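Local coordinates for protein sulfurtransferase (Azotobacter vinelandii, PDB 1E0C) that probably catalyses, as a rhodanese, the transfer of sulfur from thiosulfate to cyanide by way of a persulfide intermediate, at residues V179-G184 with G256-W261; L218-D223 with L246-V251; V28-A33 with Y84-D89. One frame throughout, in Å; residues are numbered along the deposited sequence.

Contact 1 (V179-G184 with G256-W261); sequences VLAAKG and GSWGEW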
loop_
_atom_site.group_PDB
_atom_site.type_symbol
_atom_site.label_atom_id
_atom_site.label_comp_id
_atom_site.label_asym_id
_atom_site.label_seq_id
_atom_site.Cartn_x
_atom_site.Cartn_y
_atom_site.Cartn_z
ATOM N N VAL A 179 18.062 3.073 -14.602
ATOM C CA VAL A 179 18.813 2.726 -13.396
ATOM C C VAL A 179 18.790 3.846 -12.367
ATOM O O VAL A 179 19.305 4.932 -12.611
ATOM C CB VAL A 179 20.271 2.399 -13.787
ATOM C CG1 VAL A 179 21.034 1.828 -12.607
ATOM C CG2 VAL A 179 20.269 1.409 -14.953
ATOM N N LEU A 180 18.202 3.558 -11.214
ATOM C CA LEU A 180 17.956 4.541 -10.170
ATOM C C LEU A 180 18.707 4.195 -8.889
ATOM O O LEU A 180 18.283 4.503 -7.776
ATOM C CB LEU A 180 16.446 4.579 -9.885
ATOM C CG LEU A 180 15.568 4.998 -11.067
ATOM C CD1 LEU A 180 14.104 5.063 -10.649
ATOM C CD2 LEU A 180 16.020 6.338 -11.632
ATOM N N ALA A 181 19.813 3.490 -9.073
ATOM C CA ALA A 181 20.678 3.087 -7.967
ATOM C C ALA A 181 22.036 2.721 -8.561
ATOM O O ALA A 181 22.184 2.762 -9.790
ATOM C CB ALA A 181 20.079 1.934 -7.186
ATOM N N ALA A 182 22.992 2.377 -7.720
ATOM C CA ALA A 182 24.313 1.990 -8.195
ATOM C C ALA A 182 24.213 0.811 -9.163
ATOM O O ALA A 182 24.969 0.747 -10.122
ATOM C CB ALA A 182 25.238 1.625 -7.046
ATOM N N LYS A 183 23.327 -0.131 -8.856
ATOM C CA LYS A 183 23.138 -1.314 -9.683
ATOM C C LYS A 183 21.749 -1.306 -10.329
ATOM O O LYS A 183 20.762 -0.989 -9.668
ATOM C CB LYS A 183 23.256 -2.576 -8.815
ATOM C CG LYS A 183 24.621 -2.713 -8.147
ATOM C CD LYS A 183 24.689 -3.946 -7.271
ATOM C CE LYS A 183 24.033 -3.708 -5.914
ATOM N NZ LYS A 183 24.424 -4.777 -4.947
ATOM N N GLY A 184 21.704 -1.686 -11.593
ATOM C CA GLY A 184 20.437 -1.789 -12.321
ATOM C C GLY A 184 20.087 -3.272 -12.469
ATOM O O GLY A 184 20.982 -4.115 -12.445
ATOM N N GLY A 256 12.600 -1.783 2.163
ATOM C CA GLY A 256 13.869 -1.197 1.706
ATOM C C GLY A 256 13.849 -1.021 0.192
ATOM O O GLY A 256 14.287 -0.006 -0.353
ATOM N N SER A 257 13.306 -2.034 -0.485
ATOM C CA SER A 257 13.094 -1.967 -1.925
ATOM C C SER A 257 14.373 -1.715 -2.695
ATOM O O SER A 257 15.473 -1.951 -2.173
ATOM C CB SER A 257 12.012 -0.935 -2.248
ATOM O OG SER A 257 10.721 -1.527 -2.143
ATOM N N TRP A 258 14.269 -1.258 -3.939
ATOM C CA TRP A 258 15.445 -1.110 -4.778
ATOM C C TRP A 258 16.368 0.006 -4.301
ATOM O O TRP A 258 17.579 -0.098 -4.479
ATOM C CB TRP A 258 15.115 -0.900 -6.252
ATOM C CG TRP A 258 16.274 -1.254 -7.144
ATOM C CD1 TRP A 258 17.085 -0.413 -7.841
ATOM C CD2 TRP A 258 16.737 -2.584 -7.414
ATOM N NE1 TRP A 258 18.022 -1.144 -8.557
ATOM C CE2 TRP A 258 17.845 -2.465 -8.277
ATOM C CE3 TRP A 258 16.325 -3.853 -7.006
ATOM C CZ2 TRP A 258 18.524 -3.581 -8.775
ATOM C CZ3 TRP A 258 17.012 -4.956 -7.487
ATOM C CH2 TRP A 258 18.101 -4.804 -8.353
ATOM N N GLY A 259 15.815 1.020 -3.639
ATOM C CA GLY A 259 16.658 2.074 -3.065
ATOM C C GLY A 259 17.692 1.461 -2.125
ATOM O O GLY A 259 18.793 1.995 -1.970
ATOM N N GLU A 260 17.328 0.370 -1.462
ATOM C CA GLU A 260 18.275 -0.368 -0.652
ATOM C C GLU A 260 19.001 -1.440 -1.472
ATOM O O GLU A 260 20.230 -1.416 -1.529
ATOM C CB GLU A 260 17.610 -1.032 0.552
ATOM C CG GLU A 260 18.583 -1.917 1.337
ATOM C CD GLU A 260 17.918 -2.598 2.509
ATOM O OE1 GLU A 260 16.847 -3.214 2.311
ATOM O OE2 GLU A 260 18.472 -2.557 3.628
ATOM N N TRP A 261 18.256 -2.336 -2.112
ATOM C CA TRP A 261 18.841 -3.480 -2.811
ATOM C C TRP A 261 19.790 -3.072 -3.920
ATOM O O TRP A 261 20.859 -3.688 -4.101
ATOM C CB TRP A 261 17.746 -4.393 -3.396
ATOM C CG TRP A 261 18.207 -5.779 -3.752
ATOM C CD1 TRP A 261 18.792 -6.182 -4.924
ATOM C CD2 TRP A 261 18.058 -6.958 -2.954
ATOM N NE1 TRP A 261 19.022 -7.540 -4.894
ATOM C CE2 TRP A 261 18.593 -8.036 -3.688
ATOM C CE3 TRP A 261 17.550 -7.205 -1.679
ATOM C CZ2 TRP A 261 18.603 -9.335 -3.187
ATOM C CZ3 TRP A 261 17.551 -8.492 -1.180
ATOM C CH2 TRP A 261 18.096 -9.548 -1.938
#
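The irregular loop with A181 and K183 passes alongside the short helix of W258 and W261, CA of A181 lying 6.4 Å from CA of G259 and CA of K183 8.4 Å from CA of W261. W258 reaches across this gap. Its CG is anti to the backbone N (chi1 -159°), which sends the indole out to the loop with the pyrrole side leading. There NE1 donates to the carbonyl O of K183 at 3.0 Å. The oxygen sits at the ring edge, 17° out of the indole plane, and the bond is noticeably bent, the N-H...O angle being 140°. Around this polar point the ring is braced by carbon: A181 CB comes obliquely to W258 CD1 at 3.9 Å, and G184 C lies 4.0 Å from W258 CZ2. The helix belongs to the C-terminal rhodanese-like domain and lies against the loop carrying the persulfide, consistent with the active site of rhodaneses: S257 OG bonds to the backbone N of the persulfide cysteine at position 230, while W258 touches Q231 and makes a cation-pi contact with R169. A leucine in place of W258 would probably strip the K183 carbonyl of its indole donor and open a gap beside A181 and G184. K183 takes another path: its chain bends at the third torsion and brings CE 3.7 Å from the carbonyl O of W261, its ammonium hydrogen-bonded to the carbonyls of H264 and T267. The indole of W261 has its NE1 bonded to the carbonyl of P268 and its ring packed on L154 and L155 of helix 151-157.

Contact 2 (L218-D223 with L246-V251); sequences LGITPD and LGYPRV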
loop_
_atom_site.group_PDB
_atom_site.type_symbol
_atom_site.label_atom_id
_atom_site.label_comp_id
_atom_site.label_asym_id
_atom_site.label_seq_id
_atom_site.Cartn_x
_atom_site.Cartn_y
_atom_site.Cartn_z
ATOM N N LEU A 218 2.542 -15.178 -13.977
ATOM C CA LEU A 218 3.894 -14.858 -13.519
ATOM C C LEU A 218 4.333 -15.726 -12.356
ATOM O O LEU A 218 5.409 -15.507 -11.783
ATOM C CB LEU A 218 3.916 -13.373 -13.118
ATOM C CG LEU A 218 3.793 -12.396 -14.297
ATOM C CD1 LEU A 218 3.462 -11.001 -13.798
ATOM C CD2 LEU A 218 5.071 -12.403 -15.121
ATOM N N GLY A 219 3.528 -16.718 -11.987
ATOM C CA GLY A 219 3.868 -17.615 -10.897
ATOM C C GLY A 219 3.641 -16.958 -9.538
ATOM O O GLY A 219 4.121 -17.455 -8.521
ATOM N N ILE A 220 2.891 -15.858 -9.531
ATOM C CA ILE A 220 2.562 -15.186 -8.262
ATOM C C ILE A 220 1.245 -15.772 -7.760
ATOM O O ILE A 220 0.160 -15.347 -8.153
ATOM C CB ILE A 220 2.464 -13.669 -8.448
ATOM C CG1 ILE A 220 3.789 -13.084 -8.943
ATOM C CG2 ILE A 220 2.016 -12.973 -7.165
ATOM C CD1 ILE A 220 3.663 -11.702 -9.565
ATOM N N THR A 221 1.350 -16.886 -7.046
ATOM C CA THR A 221 0.207 -17.686 -6.625
ATOM C C THR A 221 0.180 -17.783 -5.103
ATOM O O THR A 221 1.222 -17.585 -4.467
ATOM C CB THR A 221 0.312 -19.110 -7.221
ATOM O OG1 THR A 221 1.590 -19.655 -6.864
ATOM C CG2 THR A 221 0.213 -19.043 -8.739
ATOM N N PRO A 222 -0.993 -17.968 -4.527
ATOM C CA PRO A 222 -1.185 -17.863 -3.090
ATOM C C PRO A 222 -0.502 -18.923 -2.260
ATOM O O PRO A 222 -0.289 -18.723 -1.054
ATOM C CB PRO A 222 -2.696 -17.885 -2.911
ATOM C CG PRO A 222 -3.216 -18.542 -4.149
ATOM C CD PRO A 222 -2.290 -18.101 -5.252
ATOM N N ASP A 223 -0.063 -20.017 -2.884
ATOM C CA ASP A 223 0.657 -21.081 -2.206
ATOM C C ASP A 223 2.131 -20.726 -2.018
ATOM O O ASP A 223 2.880 -21.487 -1.424
ATOM C CB ASP A 223 0.586 -22.386 -3.032
ATOM C CG ASP A 223 1.213 -22.191 -4.397
ATOM O OD1 ASP A 223 0.608 -21.464 -5.218
ATOM O OD2 ASP A 223 2.314 -22.723 -4.651
ATOM N N LEU A 246 -6.725 -10.440 -2.651
ATOM C CA LEU A 246 -7.056 -11.701 -3.305
ATOM C C LEU A 246 -7.040 -12.875 -2.340
ATOM O O LEU A 246 -7.350 -14.001 -2.740
ATOM C CB LEU A 246 -6.107 -11.982 -4.474
ATOM C CG LEU A 246 -6.222 -11.028 -5.671
ATOM C CD1 LEU A 246 -5.124 -11.317 -6.684
ATOM C CD2 LEU A 246 -7.593 -11.180 -6.328
ATOM N N GLY A 247 -6.641 -12.649 -1.097
ATOM C CA GLY A 247 -6.633 -13.671 -0.072
ATOM C C GLY A 247 -5.334 -14.453 0.010
ATOM O O GLY A 247 -5.311 -15.556 0.569
ATOM N N TYR A 248 -4.251 -13.922 -0.550
ATOM C CA TYR A 248 -2.961 -14.638 -0.443
ATOM C C TYR A 248 -2.552 -14.639 1.029
ATOM O O TYR A 248 -2.517 -13.575 1.655
ATOM C CB TYR A 248 -1.911 -13.944 -1.288
ATOM C CG TYR A 248 -1.956 -14.123 -2.787
ATOM C CD1 TYR A 248 -3.121 -13.943 -3.514
ATOM C CD2 TYR A 248 -0.795 -14.426 -3.490
ATOM C CE1 TYR A 248 -3.136 -14.072 -4.893
ATOM C CE2 TYR A 248 -0.795 -14.544 -4.868
ATOM C CZ TYR A 248 -1.978 -14.383 -5.565
ATOM O OH TYR A 248 -1.992 -14.518 -6.941
ATOM N N PRO A 249 -2.258 -15.796 1.601
ATOM C CA PRO A 249 -2.008 -15.911 3.024
ATOM C C PRO A 249 -0.644 -15.416 3.467
ATOM O O PRO A 249 -0.471 -15.140 4.671
ATOM C CB PRO A 249 -2.138 -17.414 3.305
ATOM C CG PRO A 249 -1.778 -18.041 1.995
ATOM C CD PRO A 249 -2.381 -17.131 0.952
ATOM N N ARG A 250 0.332 -15.349 2.576
ATOM C CA ARG A 250 1.705 -14.998 2.965
ATOM C C ARG A 250 2.249 -13.880 2.088
ATOM O O ARG A 250 2.601 -14.069 0.924
ATOM C CB ARG A 250 2.619 -16.227 2.869
ATOM C CG ARG A 250 2.315 -17.289 3.929
ATOM C CD ARG A 250 3.364 -18.382 3.923
ATOM N NE ARG A 250 3.363 -19.140 2.674
ATOM C CZ ARG A 250 4.393 -19.844 2.220
ATOM N NH1 ARG A 250 5.555 -19.846 2.867
ATOM N NH2 ARG A 250 4.272 -20.538 1.095
ATOM N N VAL A 251 2.193 -12.651 2.602
ATOM C CA VAL A 251 2.525 -11.467 1.833
ATOM C C VAL A 251 3.388 -10.520 2.684
ATOM O O VAL A 251 3.065 -10.300 3.848
ATOM C CB VAL A 251 1.275 -10.659 1.421
ATOM C CG1 VAL A 251 1.688 -9.467 0.553
ATOM C CG2 VAL A 251 0.286 -11.530 0.661
HETATM O O HOH W 1 1.189 -19.728 0.993
HETATM O O HOH W 2 0.507 -16.128 -0.161
#
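Y248 and P222 form the tight part of this contact: the proline ring lies over one face of the phenol, its CB 3.9 Å from the ring centroid and 14° off the normal. Farther round the same ring, CE2 of Y248 meets the carbonyl carbon of T221 at 3.4 Å and the CG2 methyl of I220 at 4.0 Å. With CG anti to the carbonyl carbon (chi1 -76°), Y248 points its ring along P222 with I220 at the hydroxyl edge, and its OH donates to the carbonyl O of I220 at 2.6 Å, from 35° out of the carbonyl plane. L215 of helix 211-217 and A243 of helix 235-245 also pack on this tyrosine. The other side is wetter. CD of P249 touches the carbonyl O of P222 at 3.3 Å. One water donates to that oxygen and accepts from R250 NE; a second lies 2.9 Å from P222 O and accepts from R250 N. R250 NH2 gives D223 O only a weak bond of 3.0 Å, in the guanidinium plane. Both segments are loops that follow helices and lead into neighbouring parallel strands, 225-228 and 251-253, of a beta-alpha-beta unit in the rhodanese-like domain. The chemistry implies a firm hold at the phenol, where ring face and hydroxyl grip adjoining residues, and a more yielding one at the arginine, whose links are a weak bond and water-mediated ones.

Contact 3 (V28-A33 with Y84-D89); sequences VDLTSA and YVVYDD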
loop_
_atom_site.group_PDB
_atom_site.type_symbol
_atom_site.label_atom_id
_atom_site.label_comp_id
_atom_site.label_asym_id
_atom_site.label_seq_id
_atom_site.Cartn_x
_atom_site.Cartn_y
_atom_site.Cartn_z
ATOM N N VAL A 28 -9.189 7.562 5.404
ATOM C CA VAL A 28 -7.860 8.139 5.199
ATOM C C VAL A 28 -7.616 8.467 3.735
ATOM O O VAL A 28 -7.709 7.617 2.856
ATOM C CB VAL A 28 -6.775 7.142 5.674
ATOM C CG1 VAL A 28 -5.387 7.724 5.489
ATOM C CG2 VAL A 28 -7.047 6.754 7.117
ATOM N N ASP A 29 -7.270 9.722 3.509
ATOM C CA ASP A 29 -6.992 10.257 2.185
ATOM C C ASP A 29 -5.487 10.449 2.024
ATOM O O ASP A 29 -4.874 11.181 2.799
ATOM C CB ASP A 29 -7.722 11.596 2.066
ATOM C CG ASP A 29 -7.437 12.441 0.865
ATOM O OD1 ASP A 29 -6.263 12.667 0.522
ATOM O OD2 ASP A 29 -8.406 12.989 0.266
ATOM N N LEU A 30 -4.885 9.776 1.049
ATOM C CA LEU A 30 -3.453 9.980 0.798
ATOM C C LEU A 30 -3.249 10.522 -0.609
ATOM O O LEU A 30 -2.503 9.979 -1.426
ATOM C CB LEU A 30 -2.678 8.674 1.013
ATOM C CG LEU A 30 -2.777 8.059 2.411
ATOM C CD1 LEU A 30 -3.582 6.770 2.384
ATOM C CD2 LEU A 30 -1.385 7.824 2.997
ATOM N N THR A 31 -3.973 11.596 -0.921
ATOM C CA THR A 31 -3.882 12.247 -2.225
ATOM C C THR A 31 -2.757 13.274 -2.206
ATOM O O THR A 31 -1.586 12.927 -2.361
ATOM C CB THR A 31 -5.202 12.904 -2.653
ATOM O OG1 THR A 31 -5.585 13.951 -1.746
ATOM C CG2 THR A 31 -6.325 11.879 -2.717
ATOM N N SER A 32 -3.097 14.535 -1.979
ATOM C CA SER A 32 -2.082 15.575 -1.786
ATOM C C SER A 32 -2.724 16.747 -1.046
ATOM O O SER A 32 -3.951 16.828 -0.989
ATOM C CB SER A 32 -1.527 16.075 -3.124
ATOM O OG SER A 32 -2.565 16.674 -3.881
ATOM N N ALA A 33 -1.903 17.630 -0.473
ATOM C CA ALA A 33 -2.479 18.778 0.238
ATOM C C ALA A 33 -3.439 19.536 -0.671
ATOM O O ALA A 33 -4.541 19.886 -0.250
ATOM C CB ALA A 33 -1.372 19.692 0.748
ATOM N N TYR A 84 -10.663 1.230 9.152
ATOM C CA TYR A 84 -10.061 2.169 8.226
ATOM C C TYR A 84 -10.567 1.899 6.804
ATOM O O TYR A 84 -10.737 0.745 6.416
ATOM C CB TYR A 84 -8.533 2.047 8.206
ATOM C CG TYR A 84 -7.875 2.572 9.467
ATOM C CD1 TYR A 84 -7.872 1.814 10.618
ATOM C CD2 TYR A 84 -7.264 3.826 9.473
ATOM C CE1 TYR A 84 -7.264 2.269 11.783
ATOM C CE2 TYR A 84 -6.653 4.286 10.630
ATOM C CZ TYR A 84 -6.686 3.527 11.772
ATOM O OH TYR A 84 -6.075 3.984 12.921
ATOM N N VAL A 85 -10.865 2.978 6.114
ATOM C CA VAL A 85 -11.078 2.934 4.666
ATOM C C VAL A 85 -10.041 3.866 4.052
ATOM O O VAL A 85 -9.851 4.981 4.549
ATOM C CB VAL A 85 -12.485 3.339 4.230
ATOM C CG1 VAL A 85 -12.571 3.374 2.705
ATOM C CG2 VAL A 85 -13.494 2.339 4.787
ATOM N N VAL A 86 -9.264 3.340 3.114
ATOM C CA VAL A 86 -8.097 4.072 2.634
ATOM C C VAL A 86 -8.191 4.359 1.149
ATOM O O VAL A 86 -8.542 3.472 0.358
ATOM C CB VAL A 86 -6.826 3.224 2.904
ATOM C CG1 VAL A 86 -5.578 4.039 2.645
ATOM C CG2 VAL A 86 -6.849 2.662 4.320
ATOM N N TYR A 87 -7.787 5.558 0.739
ATOM C CA TYR A 87 -7.758 5.875 -0.679
ATOM C C TYR A 87 -6.675 6.872 -1.046
ATOM O O TYR A 87 -6.175 7.626 -0.217
ATOM C CB TYR A 87 -9.117 6.396 -1.147
ATOM C CG TYR A 87 -9.481 7.796 -0.706
ATOM C CD1 TYR A 87 -10.187 8.003 0.472
ATOM C CD2 TYR A 87 -9.193 8.892 -1.508
ATOM C CE1 TYR A 87 -10.553 9.282 0.867
ATOM C CE2 TYR A 87 -9.572 10.175 -1.133
ATOM C CZ TYR A 87 -10.247 10.350 0.058
ATOM O OH TYR A 87 -10.649 11.617 0.429
ATOM N N ASP A 88 -6.380 6.916 -2.342
ATOM C CA ASP A 88 -5.504 7.943 -2.888
ATOM C C ASP A 88 -6.082 8.376 -4.227
ATOM O O ASP A 88 -7.245 8.026 -4.497
ATOM C CB ASP A 88 -4.065 7.472 -2.962
ATOM C CG ASP A 88 -3.867 6.267 -3.865
ATOM O OD1 ASP A 88 -4.482 6.234 -4.948
ATOM O OD2 ASP A 88 -3.063 5.398 -3.484
ATOM N N ASP A 89 -5.361 9.160 -4.997
ATOM C CA ASP A 89 -5.855 9.597 -6.299
ATOM C C ASP A 89 -4.933 9.134 -7.418
ATOM O O ASP A 89 -4.875 9.767 -8.477
ATOM C CB ASP A 89 -6.054 11.102 -6.362
ATOM C CG ASP A 89 -4.769 11.881 -6.147
ATOM O OD1 ASP A 89 -3.752 11.250 -5.794
ATOM O OD2 ASP A 89 -4.781 13.113 -6.344
HETATM O O HOH W 3 -1.910 9.969 -4.226
HETATM O O HOH W 4 -2.780 14.747 -5.851
#
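Y87 has its CG between the backbone N and the carbonyl carbon (chi1 73°), and D29 has its CG anti to the backbone N (chi1 171°); together these torsions swing the phenol across the neighbouring strand and lay the carboxylate beside its hydroxyl. Y87 OH then makes a weak bond to D29 OD2 at 2.6 Å, its stronger partner being the backbone N of I41. D29 CA sits over the ring face of Y87, 4.0 Å from the centroid, in a CH-pi contact, while carboxylate and ring planes stand 65° apart. At the other oxygen, OD1, T31 N closes an Asx turn and T31 OG1 adds a second bond, which together fix the carboxylate's rotation. The parallel strands themselves are joined by V28 N to V85 O at 2.8 Å, Y87 N to V28 O at 3.0 Å and L30 N to Y87 O at 2.8 Å. On the opposite sheet face L30 CD1 presses V86 CG1 at a tight 3.4 Å. Past the strand ends, D89's carboxylate receives two waters, held also by L30 O and S32 OG, and a magnesium ion lies about 4 Å from its side chain. In the N-terminal rhodanese-like domain these strands run between 45-46 and 110-113, with L30 and V86 against F98 of helix 93-104, and D29 and T31 against Y36 of helix 33-38.

How the contacts relate
Contact 3 is the core contact, two neighbouring strands of the N-terminal rhodanese-like domain joined mainly by backbone bonds and buried side chains. Contacts 1 and 2 belong to the C-terminal one, where the segments of contact 2 fall between those of contact 1 in sequence, and both are partly buried. They lack strand pairing and lean on aromatic side chains that donate to backbone carbonyls, an indole N-H in one and a phenol in the other. Contact 2 lies where two adjacent strands begin, contact 3 where two of the other domain's strands end. Waters bridge contacts 2 and 3, at exposed R250 and at D89 near a magnesium ion. Centres lie 25 to 27 Å apart.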